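Probable dehydrogenase (Bordetella bronchiseptica, PDB 3MOI) probably catalyses an NAD(P)-dependent oxidation or reduction, as a member of the GFO/IDH/MocA family of Rossmann-fold dehydrogenases whose substrate is not known. Local coordinates at residues R124-V129 against A358-R363; S185-T190 against G365-E370. All coordinates share one frame; numbering follows the deposited sequence.

Interaction 1: residues R124-V129 against A358-R363; sequences RSHDPV and ALRDAR
Arg360 lays its side chain between Ser125 and His126, and these three buried residues carry the whole contact. Extended from CG to NE, the arginine donates from NE to Ser125 OG at 2.9 Å, the N-H pointing at the oxygen at 156° and the hydroxyl lying 17° out of the guanidinium plane. Ser125 OG also pairs with Ser123 OG. The His126 ring covers one face of the guanidinium, slid toward its rim and inclined by 40°, so the two groups overlap without forming a flat stack; the closest approach is His126 NE2 to Arg360 CD, 3.4 Å. Leu359 CD2 presses on the opposite face, 3.6 Å above the plane. The terminal nitrogens find partners outside the segments: NH1 in a salt bridge with Glu347, NH2 in a weak bond with Thr188 OG1.

Away from these three residues the segments lie too far apart to touch. Leu359 and Ala358 are partly exposed, and Arg363, at the exposed start of helix 362-381, forms a salt bridge through NE with Glu112. Arg360 also shares a backbone hydrogen bond with Val120 at the edge strand 118-120 of the Rossmann sheet, so the contact sits where that strand, helix 340-352 and helix 179-190 converge, just ahead of helices 128-139 and 362-381.

Interaction 2: residues S185-T190 against G365-E370; sequences SIKTIT and GKDTLE
The carboxylate of Asp367 receives the ammonium of Lys187 on the anti side of OD2, 30° out of its plane, in a salt bridge of 2.7 Å between Lys187 NZ and Asp367 OD2. At its other oxygen, OD1, the same carboxylate forms a salt bridge with Arg387. The second flat group at the lysine is the indole of Trp364, one residue ahead of segment 365-370, which makes a cation-pi contact with Lys187. Thr368 OG1 takes a weak bond from Lys187 NZ at 3.3 Å, while its stronger partner is Asp184 OD1.

Two helices of the GFO/IDH/MocA architecture meet here through polar ends more than through interlocking side chains: helix 179-190, which packs on strands 145-153 and 225-231 of the mixed sheet, and helix 362-381 from near the C-terminus. Their backbones stay well apart, 9.2 Å between Lys187 CA and Thr368 CA at the nearest pair, and the lysine bridges that distance.

Its chain leaves the helix toward the partner and bends at CG-CD (chi3 -84°), and its CE also comes within 3.4 Å of Thr368 OG1. Asp367 holds CG anti to its backbone N (chi1 -178°), which carries the carboxylate out to the lysine. Acidic Asp367 and Asp184 close by would probably help keep the buried ammonium charged.

Interactions 1 and 2 join the C-terminal part of the chain to earlier elements, their centres about 9 Å apart. Segments 358-363 and 365-370 follow one another through the start of helix 362-381, whereas 124-129 and 185-190 come from different parts of the chain and touch directly: Ser125 CB lies 3.5 Å from Thr188 OG1. The weak bond from Arg360 NH2 to Thr188 OG1, 3.3 Å long, links the two contacts, so helix 179-190 serves both. Trp364 lies between the two C-terminal segments in sequence; Asp361 caps its backbone N at the start of helix 362-381, and its ring meets Lys187 of interaction 2.

Interaction 1: residues R124-V129 against A358-R363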
loop_
_atom_site.group_PDB
_atom_site.type_symbol
_atom_site.label_atom_id
_atom_site.label_comp_id
_atom_site.label_asym_id
_atom_site.label_seq_id
_atom_site.Cartn_x
_atom_site.Cartn_y
_atom_site.Cartn_z
ATOM N N ARG A 124 1.487 -8.057 17.271
ATOM C CA ARG A 124 1.383 -6.624 17.108
ATOM C C ARG A 124 -0.079 -6.287 17.136
ATOM O O ARG A 124 -0.410 -5.141 17.275
ATOM C CB ARG A 124 2.039 -6.199 15.818
ATOM C CG ARG A 124 3.550 -6.479 15.822
ATOM C CD ARG A 124 4.333 -5.252 16.207
ATOM N NE ARG A 124 4.463 -5.118 17.666
ATOM C CZ ARG A 124 5.595 -5.328 18.339
ATOM N NH1 ARG A 124 5.644 -5.176 19.660
ATOM N NH2 ARG A 124 6.690 -5.685 17.686
ATOM N N SER A 125 -0.986 -7.270 17.029
ATOM C CA SER A 125 -2.408 -6.959 17.252
ATOM C C SER A 125 -2.767 -6.681 18.714
ATOM O O SER A 125 -3.823 -6.108 19.023
ATOM C CB SER A 125 -3.346 -7.998 16.623
ATOM O OG SER A 125 -3.369 -9.212 17.333
ATOM N N HIS A 126 -1.890 -7.051 19.633
ATOM C CA HIS A 126 -2.056 -6.558 21.004
ATOM C C HIS A 126 -1.626 -5.074 21.161
ATOM O O HIS A 126 -1.956 -4.461 22.174
ATOM C CB HIS A 126 -1.268 -7.413 21.994
ATOM C CG HIS A 126 -1.730 -8.807 22.066
ATOM N ND1 HIS A 126 -2.820 -9.196 22.818
ATOM C CD2 HIS A 126 -1.262 -9.923 21.459
ATOM C CE1 HIS A 126 -2.999 -10.497 22.675
ATOM N NE2 HIS A 126 -2.072 -10.959 21.845
ATOM N N ASP A 127 -0.874 -4.536 20.194
ATOM C CA ASP A 127 -0.520 -3.138 20.207
ATOM C C ASP A 127 -1.759 -2.329 20.494
ATOM O O ASP A 127 -2.768 -2.530 19.844
ATOM C CB ASP A 127 0.032 -2.647 18.885
ATOM C CG ASP A 127 1.425 -3.160 18.598
ATOM O OD1 ASP A 127 1.944 -3.898 19.460
ATOM O OD2 ASP A 127 1.962 -2.876 17.464
ATOM N N PRO A 128 -1.694 -1.396 21.459
ATOM C CA PRO A 128 -2.911 -0.602 21.716
ATOM C C PRO A 128 -3.365 0.219 20.540
ATOM O O PRO A 128 -4.530 0.503 20.440
ATOM C CB PRO A 128 -2.504 0.347 22.874
ATOM C CG PRO A 128 -1.331 -0.318 23.517
ATOM C CD PRO A 128 -0.606 -1.047 22.378
ATOM N N VAL A 129 -2.486 0.625 19.644
ATOM C CA VAL A 129 -2.996 1.349 18.479
ATOM C C VAL A 129 -3.977 0.492 17.672
ATOM O O VAL A 129 -5.009 0.996 17.212
ATOM C CB VAL A 129 -1.892 1.946 17.594
ATOM C CG1 VAL A 129 -1.022 2.952 18.423
ATOM C CG2 VAL A 129 -1.055 0.862 16.950
ATOM N N ALA A 358 -10.990 -15.097 25.778
ATOM C CA ALA A 358 -9.906 -14.671 24.917
ATOM C C ALA A 358 -10.368 -14.554 23.438
ATOM O O ALA A 358 -11.084 -15.377 22.961
ATOM C CB ALA A 358 -8.817 -15.652 25.038
ATOM N N LEU A 359 -9.958 -13.522 22.725
ATOM C CA LEU A 359 -10.170 -13.411 21.274
ATOM C C LEU A 359 -9.170 -14.295 20.501
ATOM O O LEU A 359 -9.564 -15.034 19.592
ATOM C CB LEU A 359 -9.955 -11.979 20.857
ATOM C CG LEU A 359 -10.126 -11.615 19.374
ATOM C CD1 LEU A 359 -11.534 -11.940 18.738
ATOM C CD2 LEU A 359 -9.703 -10.103 19.212
ATOM N N ARG A 360 -7.883 -14.178 20.849
ATOM C CA ARG A 360 -6.850 -14.874 20.159
ATOM C C ARG A 360 -6.575 -16.269 20.755
ATOM O O ARG A 360 -5.480 -16.583 21.290
ATOM C CB ARG A 360 -5.590 -14.040 20.135
ATOM C CG ARG A 360 -5.794 -12.655 19.476
ATOM C CD ARG A 360 -4.636 -11.709 19.704
ATOM N NE ARG A 360 -5.048 -10.352 19.335
ATOM C CZ ARG A 360 -5.868 -9.561 20.038
ATOM N NH1 ARG A 360 -6.362 -9.927 21.219
ATOM N NH2 ARG A 360 -6.168 -8.372 19.560
ATOM N N ASP A 361 -7.569 -17.129 20.622
ATOM C CA ASP A 361 -7.456 -18.429 21.225
ATOM C C ASP A 361 -6.759 -19.386 20.235
ATOM O O ASP A 361 -6.164 -18.979 19.238
ATOM C CB ASP A 361 -8.846 -18.918 21.612
ATOM C CG ASP A 361 -9.637 -19.378 20.418
ATOM O OD1 ASP A 361 -9.476 -18.788 19.312
ATOM O OD2 ASP A 361 -10.377 -20.389 20.583
ATOM N N ALA A 362 -6.820 -20.672 20.521
ATOM C CA ALA A 362 -6.094 -21.646 19.671
ATOM C C ALA A 362 -6.742 -21.684 18.276
ATOM O O ALA A 362 -6.008 -21.777 17.297
ATOM C CB ALA A 362 -6.006 -22.969 20.304
ATOM N N ARG A 363 -8.079 -21.515 18.178
ATOM C CA ARG A 363 -8.746 -21.545 16.886
ATOM C C ARG A 363 -8.397 -20.336 16.061
ATOM O O ARG A 363 -8.368 -20.419 14.877
ATOM C CB ARG A 363 -10.249 -21.654 17.028
ATOM C CG ARG A 363 -10.724 -23.068 17.330
ATOM C CD ARG A 363 -12.057 -23.080 18.079
ATOM N NE ARG A 363 -12.379 -24.408 18.545
ATOM C CZ ARG A 363 -12.918 -25.375 17.786
ATOM N NH1 ARG A 363 -13.220 -25.151 16.533
ATOM N NH2 ARG A 363 -13.166 -26.574 18.309
#

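Interaction 2: residues S185-T190 against G365-E370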
loop_
_atom_site.group_PDB
_atom_site.type_symbol
_atom_site.label_atom_id
_atom_site.label_comp_id
_atom_site.label_asym_id
_atom_site.label_seq_id
_atom_site.Cartn_x
_atom_site.Cartn_y
_atom_site.Cartn_z
ATOM N N SER A 185 -3.725 -8.306 12.803
ATOM C CA SER A 185 -4.214 -6.949 12.983
ATOM C C SER A 185 -5.441 -6.724 12.127
ATOM O O SER A 185 -6.425 -6.061 12.567
ATOM C CB SER A 185 -3.115 -5.939 12.671
ATOM O OG SER A 185 -2.037 -6.201 13.580
ATOM N N ILE A 186 -5.393 -7.278 10.918
ATOM C CA ILE A 186 -6.518 -7.127 10.004
ATOM C C ILE A 186 -7.729 -7.806 10.618
ATOM O O ILE A 186 -8.759 -7.210 10.741
ATOM C CB ILE A 186 -6.183 -7.677 8.657
ATOM C CG1 ILE A 186 -5.140 -6.773 7.964
ATOM C CG2 ILE A 186 -7.377 -7.773 7.813
ATOM C CD1 ILE A 186 -4.501 -7.409 6.757
ATOM N N LYS A 187 -7.604 -9.026 11.086
ATOM C CA LYS A 187 -8.701 -9.637 11.789
ATOM C C LYS A 187 -9.194 -8.866 13.025
ATOM O O LYS A 187 -10.400 -8.817 13.310
ATOM C CB LYS A 187 -8.292 -10.998 12.221
ATOM C CG LYS A 187 -8.055 -11.976 11.044
ATOM C CD LYS A 187 -8.301 -13.395 11.563
ATOM C CE LYS A 187 -7.160 -13.970 12.212
ATOM N NZ LYS A 187 -7.463 -15.363 12.606
ATOM N N THR A 188 -8.273 -8.320 13.787
ATOM C CA THR A 188 -8.643 -7.621 14.988
ATOM C C THR A 188 -9.412 -6.318 14.679
ATOM O O THR A 188 -10.491 -6.086 15.206
ATOM C CB THR A 188 -7.405 -7.289 15.786
ATOM O OG1 THR A 188 -6.805 -8.495 16.303
ATOM C CG2 THR A 188 -7.737 -6.326 16.926
ATOM N N ILE A 189 -8.867 -5.479 13.772
ATOM C CA ILE A 189 -9.517 -4.257 13.365
ATOM C C ILE A 189 -10.880 -4.584 12.794
ATOM O O ILE A 189 -11.827 -3.888 13.096
ATOM C CB ILE A 189 -8.678 -3.513 12.332
ATOM C CG1 ILE A 189 -7.413 -2.954 12.982
ATOM C CG2 ILE A 189 -9.451 -2.349 11.678
ATOM C CD1 ILE A 189 -6.192 -2.780 12.005
ATOM N N THR A 190 -11.016 -5.587 11.949
ATOM C CA THR A 190 -12.279 -5.686 11.288
ATOM C C THR A 190 -13.253 -6.576 11.991
ATOM O O THR A 190 -14.417 -6.496 11.756
ATOM C CB THR A 190 -12.181 -6.216 9.868
ATOM O OG1 THR A 190 -11.784 -7.594 9.900
ATOM C CG2 THR A 190 -11.209 -5.342 9.030
ATOM N N GLY A 365 -5.517 -18.777 16.241
ATOM C CA GLY A 365 -4.170 -19.178 15.803
ATOM C C GLY A 365 -4.164 -20.112 14.593
ATOM O O GLY A 365 -3.490 -19.807 13.565
ATOM N N LYS A 366 -4.950 -21.199 14.661
ATOM C CA LYS A 366 -4.993 -22.132 13.510
ATOM C C LYS A 366 -5.423 -21.380 12.278
ATOM O O LYS A 366 -4.826 -21.543 11.201
ATOM C CB LYS A 366 -5.930 -23.331 13.715
ATOM C CG LYS A 366 -6.005 -24.283 12.511
ATOM C CD LYS A 366 -6.944 -25.465 12.752
ATOM C CE LYS A 366 -6.807 -26.524 11.642
ATOM N NZ LYS A 366 -7.777 -27.683 11.862
ATOM N N ASP A 367 -6.433 -20.554 12.458
ATOM C CA ASP A 367 -6.940 -19.732 11.404
ATOM C C ASP A 367 -5.882 -18.826 10.785
ATOM O O ASP A 367 -5.754 -18.762 9.544
ATOM C CB ASP A 367 -8.162 -18.947 11.859
ATOM C CG ASP A 367 -8.727 -18.103 10.735
ATOM O OD1 ASP A 367 -9.640 -18.591 9.967
ATOM O OD2 ASP A 367 -8.186 -16.987 10.578
ATOM N N THR A 368 -5.037 -18.215 11.607
ATOM C CA THR A 368 -3.940 -17.435 11.056
ATOM C C THR A 368 -2.946 -18.353 10.346
ATOM O O THR A 368 -2.393 -18.036 9.240
ATOM C CB THR A 368 -3.280 -16.629 12.145
ATOM O OG1 THR A 368 -4.215 -15.643 12.569
ATOM C CG2 THR A 368 -1.973 -15.948 11.669
ATOM N N LEU A 369 -2.688 -19.510 10.925
ATOM C CA LEU A 369 -1.801 -20.453 10.213
ATOM C C LEU A 369 -2.427 -20.732 8.841
ATOM O O LEU A 369 -1.721 -20.651 7.845
ATOM C CB LEU A 369 -1.575 -21.708 11.020
ATOM C CG LEU A 369 -0.858 -22.901 10.382
ATOM C CD1 LEU A 369 0.596 -22.608 9.945
ATOM C CD2 LEU A 369 -0.906 -24.007 11.357
ATOM N N GLU A 370 -3.758 -20.915 8.735
ATOM C CA GLU A 370 -4.312 -21.291 7.414
ATOM C C GLU A 370 -4.184 -20.177 6.458
ATOM O O GLU A 370 -3.975 -20.400 5.283
ATOM C CB GLU A 370 -5.747 -21.734 7.474
ATOM C CG GLU A 370 -5.896 -23.085 8.143
ATOM C CD GLU A 370 -7.322 -23.471 8.471
ATOM O OE1 GLU A 370 -8.252 -22.683 8.202
ATOM O OE2 GLU A 370 -7.544 -24.593 8.985
#